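Local atomic coordinates of appr-1-p processing domain protein (Thermus aquaticus Y51MC23, PDB entry 5M3E), a protein that belongs to the macro domain family, a mixed beta-sheet flanked by helices, and holds adenosine-5-diphosphoribose in this model. Residues 121-126 against 152-157. Sequence-based numbering, arbitrary orientation.
Sequences IALPPL and VEVWVY. With APR (adenosine-5-diphosphoribose), chain B.
L123 reaches across to the neighbouring strand with CD1, which comes at a slant to V154 CG1 (3.6 Å) and meets V156 CG2 at 4.0 Å, bridging two valines of the same sheet face. I121 lies on that face too; with CG1 anti to the backbone N (chi1 174°), CG2 sits between N and the carbonyl carbon, and this branch meets V152 CG1, while the rest of the side chain leads away. On the other face A122 CB packs against W155 CB and, at 4.0 Å, against CE1 of Y157. Between the two faces the strands run parallel: I121 N gives to E153 O and L123 N to W155 O, while I121 O and L123 O accept from W155 N and Y157 N. L123 O also sits in the plane of the Y157 ring, at its edge. Beyond the strand end P125 CD lies 3.5 Å from O4' of adenosine-5-diphosphoribose, and Y157 CB lies 3.8 Å from its C2. The pair forms a beta-alpha-beta unit through helix 135-146, whose L146 and I142 pack on the L123 and valine face; strand 26-31 lies beside 120-123 and strand 11-15 beside 153-157.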
loop_
_atom_site.group_PDB
_atom_site.type_symbol
_atom_site.label_atom_id
_atom_site.label_comp_id
_atom_site.label_asym_id
_atom_site.label_seq_id
_atom_site.Cartn_x
_atom_site.Cartn_y
_atom_site.Cartn_z
ATOM N N ILE A 121 2.189 4.517 -9.445
ATOM C CA ILE A 121 1.772 3.756 -8.279
ATOM C C ILE A 121 0.328 4.135 -7.937
ATOM O O ILE A 121 -0.099 5.232 -8.202
ATOM C CB ILE A 121 2.786 3.949 -7.098
ATOM C CG1 ILE A 121 2.297 3.279 -5.808
ATOM C CG2 ILE A 121 3.054 5.412 -6.814
ATOM C CD1 ILE A 121 3.420 2.928 -4.847
ATOM N N ALA A 122 -0.421 3.194 -7.391
ATOM C CA ALA A 122 -1.779 3.442 -6.967
ATOM C C ALA A 122 -1.978 2.948 -5.542
ATOM O O ALA A 122 -1.441 1.892 -5.167
ATOM C CB ALA A 122 -2.753 2.761 -7.908
ATOM N N LEU A 123 -2.728 3.723 -4.759
ATOM C CA LEU A 123 -3.049 3.395 -3.359
ATOM C C LEU A 123 -4.558 3.475 -3.085
ATOM O O LEU A 123 -5.267 4.197 -3.776
ATOM C CB LEU A 123 -2.463 4.385 -2.355
ATOM C CG LEU A 123 -1.119 5.089 -2.395
ATOM C CD1 LEU A 123 -0.986 5.969 -3.641
ATOM C CD2 LEU A 123 -0.992 5.895 -1.104
ATOM N N PRO A 124 -5.016 2.765 -2.032
ATOM C CA PRO A 124 -6.326 2.937 -1.449
ATOM C C PRO A 124 -6.265 3.922 -0.257
ATOM O O PRO A 124 -5.173 4.455 0.014
ATOM C CB PRO A 124 -6.654 1.537 -0.967
ATOM C CG PRO A 124 -5.329 1.023 -0.494
ATOM C CD PRO A 124 -4.290 1.660 -1.373
ATOM N N PRO A 125 -7.425 4.153 0.444
ATOM C CA PRO A 125 -7.466 4.918 1.689
ATOM C C PRO A 125 -6.904 4.120 2.861
ATOM O O PRO A 125 -7.628 3.358 3.533
ATOM C CB PRO A 125 -8.977 5.250 1.867
ATOM C CG PRO A 125 -9.563 5.098 0.502
ATOM C CD PRO A 125 -8.804 3.904 -0.031
ATOM N N LEU A 126 -5.613 4.367 3.100
ATOM C CA LEU A 126 -4.797 3.658 4.078
ATOM C C LEU A 126 -5.348 3.873 5.491
ATOM O O LEU A 126 -5.472 4.998 5.946
ATOM C CB LEU A 126 -3.339 4.132 4.003
ATOM C CG LEU A 126 -2.674 4.354 2.623
ATOM C CD1 LEU A 126 -1.282 4.988 2.754
ATOM C CD2 LEU A 126 -2.596 3.070 1.822
ATOM N N VAL A 152 6.896 10.835 -10.798
ATOM C CA VAL A 152 6.065 9.708 -10.347
ATOM C C VAL A 152 4.573 10.088 -10.423
ATOM O O VAL A 152 4.165 11.092 -9.830
ATOM C CB VAL A 152 6.414 9.253 -8.905
ATOM C CG1 VAL A 152 5.637 7.990 -8.535
ATOM C CG2 VAL A 152 7.919 9.042 -8.737
ATOM N N GLU A 153 3.781 9.296 -11.162
ATOM C CA GLU A 153 2.318 9.453 -11.193
ATOM C C GLU A 153 1.705 8.696 -10.039
ATOM O O GLU A 153 1.982 7.527 -9.890
ATOM C CB GLU A 153 1.711 8.919 -12.484
ATOM C CG GLU A 153 1.979 9.792 -13.696
ATOM C CD GLU A 153 0.921 9.650 -14.784
ATOM O OE1 GLU A 153 -0.283 9.901 -14.525
ATOM O OE2 GLU A 153 1.310 9.309 -15.909
ATOM N N VAL A 154 0.849 9.352 -9.255
ATOM C CA VAL A 154 0.249 8.740 -8.064
ATOM C C VAL A 154 -1.250 8.713 -8.237
ATOM O O VAL A 154 -1.843 9.749 -8.414
ATOM C CB VAL A 154 0.617 9.513 -6.780
ATOM C CG1 VAL A 154 0.172 8.748 -5.538
ATOM C CG2 VAL A 154 2.115 9.778 -6.717
ATOM N N TRP A 155 -1.852 7.520 -8.193
ATOM C CA TRP A 155 -3.314 7.362 -8.235
ATOM C C TRP A 155 -3.807 6.978 -6.849
ATOM O O TRP A 155 -3.328 6.005 -6.244
ATOM C CB TRP A 155 -3.735 6.288 -9.232
ATOM C CG TRP A 155 -3.326 6.563 -10.632
ATOM C CD1 TRP A 155 -2.225 6.091 -11.259
ATOM C CD2 TRP A 155 -4.021 7.371 -11.586
ATOM N NE1 TRP A 155 -2.173 6.552 -12.550
ATOM C CE2 TRP A 155 -3.265 7.346 -12.780
ATOM C CE3 TRP A 155 -5.203 8.131 -11.545
ATOM C CZ2 TRP A 155 -3.653 8.050 -13.936
ATOM C CZ3 TRP A 155 -5.591 8.841 -12.694
ATOM C CH2 TRP A 155 -4.817 8.789 -13.873
ATOM N N VAL A 156 -4.766 7.741 -6.343
ATOM C CA VAL A 156 -5.246 7.541 -4.994
ATOM C C VAL A 156 -6.739 7.311 -5.133
ATOM O O VAL A 156 -7.460 8.156 -5.683
ATOM C CB VAL A 156 -4.926 8.748 -4.056
ATOM C CG1 VAL A 156 -5.408 8.470 -2.634
ATOM C CG2 VAL A 156 -3.436 9.087 -4.041
ATOM N N TYR A 157 -7.201 6.184 -4.617
ATOM C CA TYR A 157 -8.598 5.799 -4.749
ATOM C C TYR A 157 -9.366 6.268 -3.536
ATOM O O TYR A 157 -9.291 5.628 -2.495
ATOM C CB TYR A 157 -8.732 4.285 -4.970
ATOM C CG TYR A 157 -8.364 3.917 -6.379
ATOM C CD1 TYR A 157 -7.034 3.931 -6.787
ATOM C CD2 TYR A 157 -9.347 3.626 -7.334
ATOM C CE1 TYR A 157 -6.685 3.640 -8.089
ATOM C CE2 TYR A 157 -9.008 3.331 -8.643
ATOM C CZ TYR A 157 -7.673 3.338 -9.014
ATOM O OH TYR A 157 -7.291 3.049 -10.306
HETATM N N1 APR B . -10.285 -0.293 -4.869
HETATM C C2 APR B . -10.193 0.881 -4.205
HETATM N N3 APR B . -10.580 1.032 -2.923
HETATM C C4 APR B . -11.097 -0.013 -2.231
HETATM C C5 APR B . -11.232 -1.335 -2.877
HETATM C C6 APR B . -10.777 -1.410 -4.286
HETATM N N6 APR B . -10.851 -2.560 -4.986
HETATM N N7 APR B . -11.763 -2.176 -1.960
HETATM C C8 APR B . -11.945 -1.452 -0.819
HETATM N N9 APR B . -11.553 -0.158 -0.998
HETATM C "C1'" APR B . -11.546 0.959 -0.031
HETATM C "C2'" APR B . -12.686 0.957 0.971
HETATM O "O2'" APR B . -13.199 2.285 1.061
HETATM C "C3'" APR B . -12.059 0.591 2.288
HETATM O "O3'" APR B . -12.729 1.223 3.398
HETATM O "O4'" APR B . -10.327 0.846 0.714
HETATM C "C4'" APR B . -10.611 1.062 2.091
HETATM C "C5'" APR B . -9.551 0.380 2.947
HETATM O "O5'" APR B . -9.717 -1.047 2.946
HETATM P PA APR B . -9.331 -1.893 4.260
HETATM O O1A APR B . -9.049 -3.285 3.770
HETATM O O2A APR B . -10.365 -1.648 5.323
HETATM O O3A APR B . -7.894 -1.250 4.693
HETATM P PB APR B . -7.468 -0.726 6.167
HETATM O O1B APR B . -8.533 0.186 6.714
HETATM O O2B APR B . -6.027 -0.213 6.113
HETATM O O5D APR B . -7.442 -2.035 7.103
HETATM C C5D APR B . -6.357 -2.969 7.182
HETATM O O4D APR B . -7.945 -4.741 6.698
HETATM O O1D APR B . -7.391 -5.042 4.463
HETATM C C1D APR B . -7.420 -5.668 5.751
HETATM O O2D APR B . -5.795 -7.444 6.127
HETATM C C2D APR B . -6.004 -6.029 6.189
HETATM O O3D APR B . -6.044 -6.394 8.609
HETATM C C3D APR B . -5.839 -5.427 7.571
HETATM C C4D APR B . -6.905 -4.338 7.603
#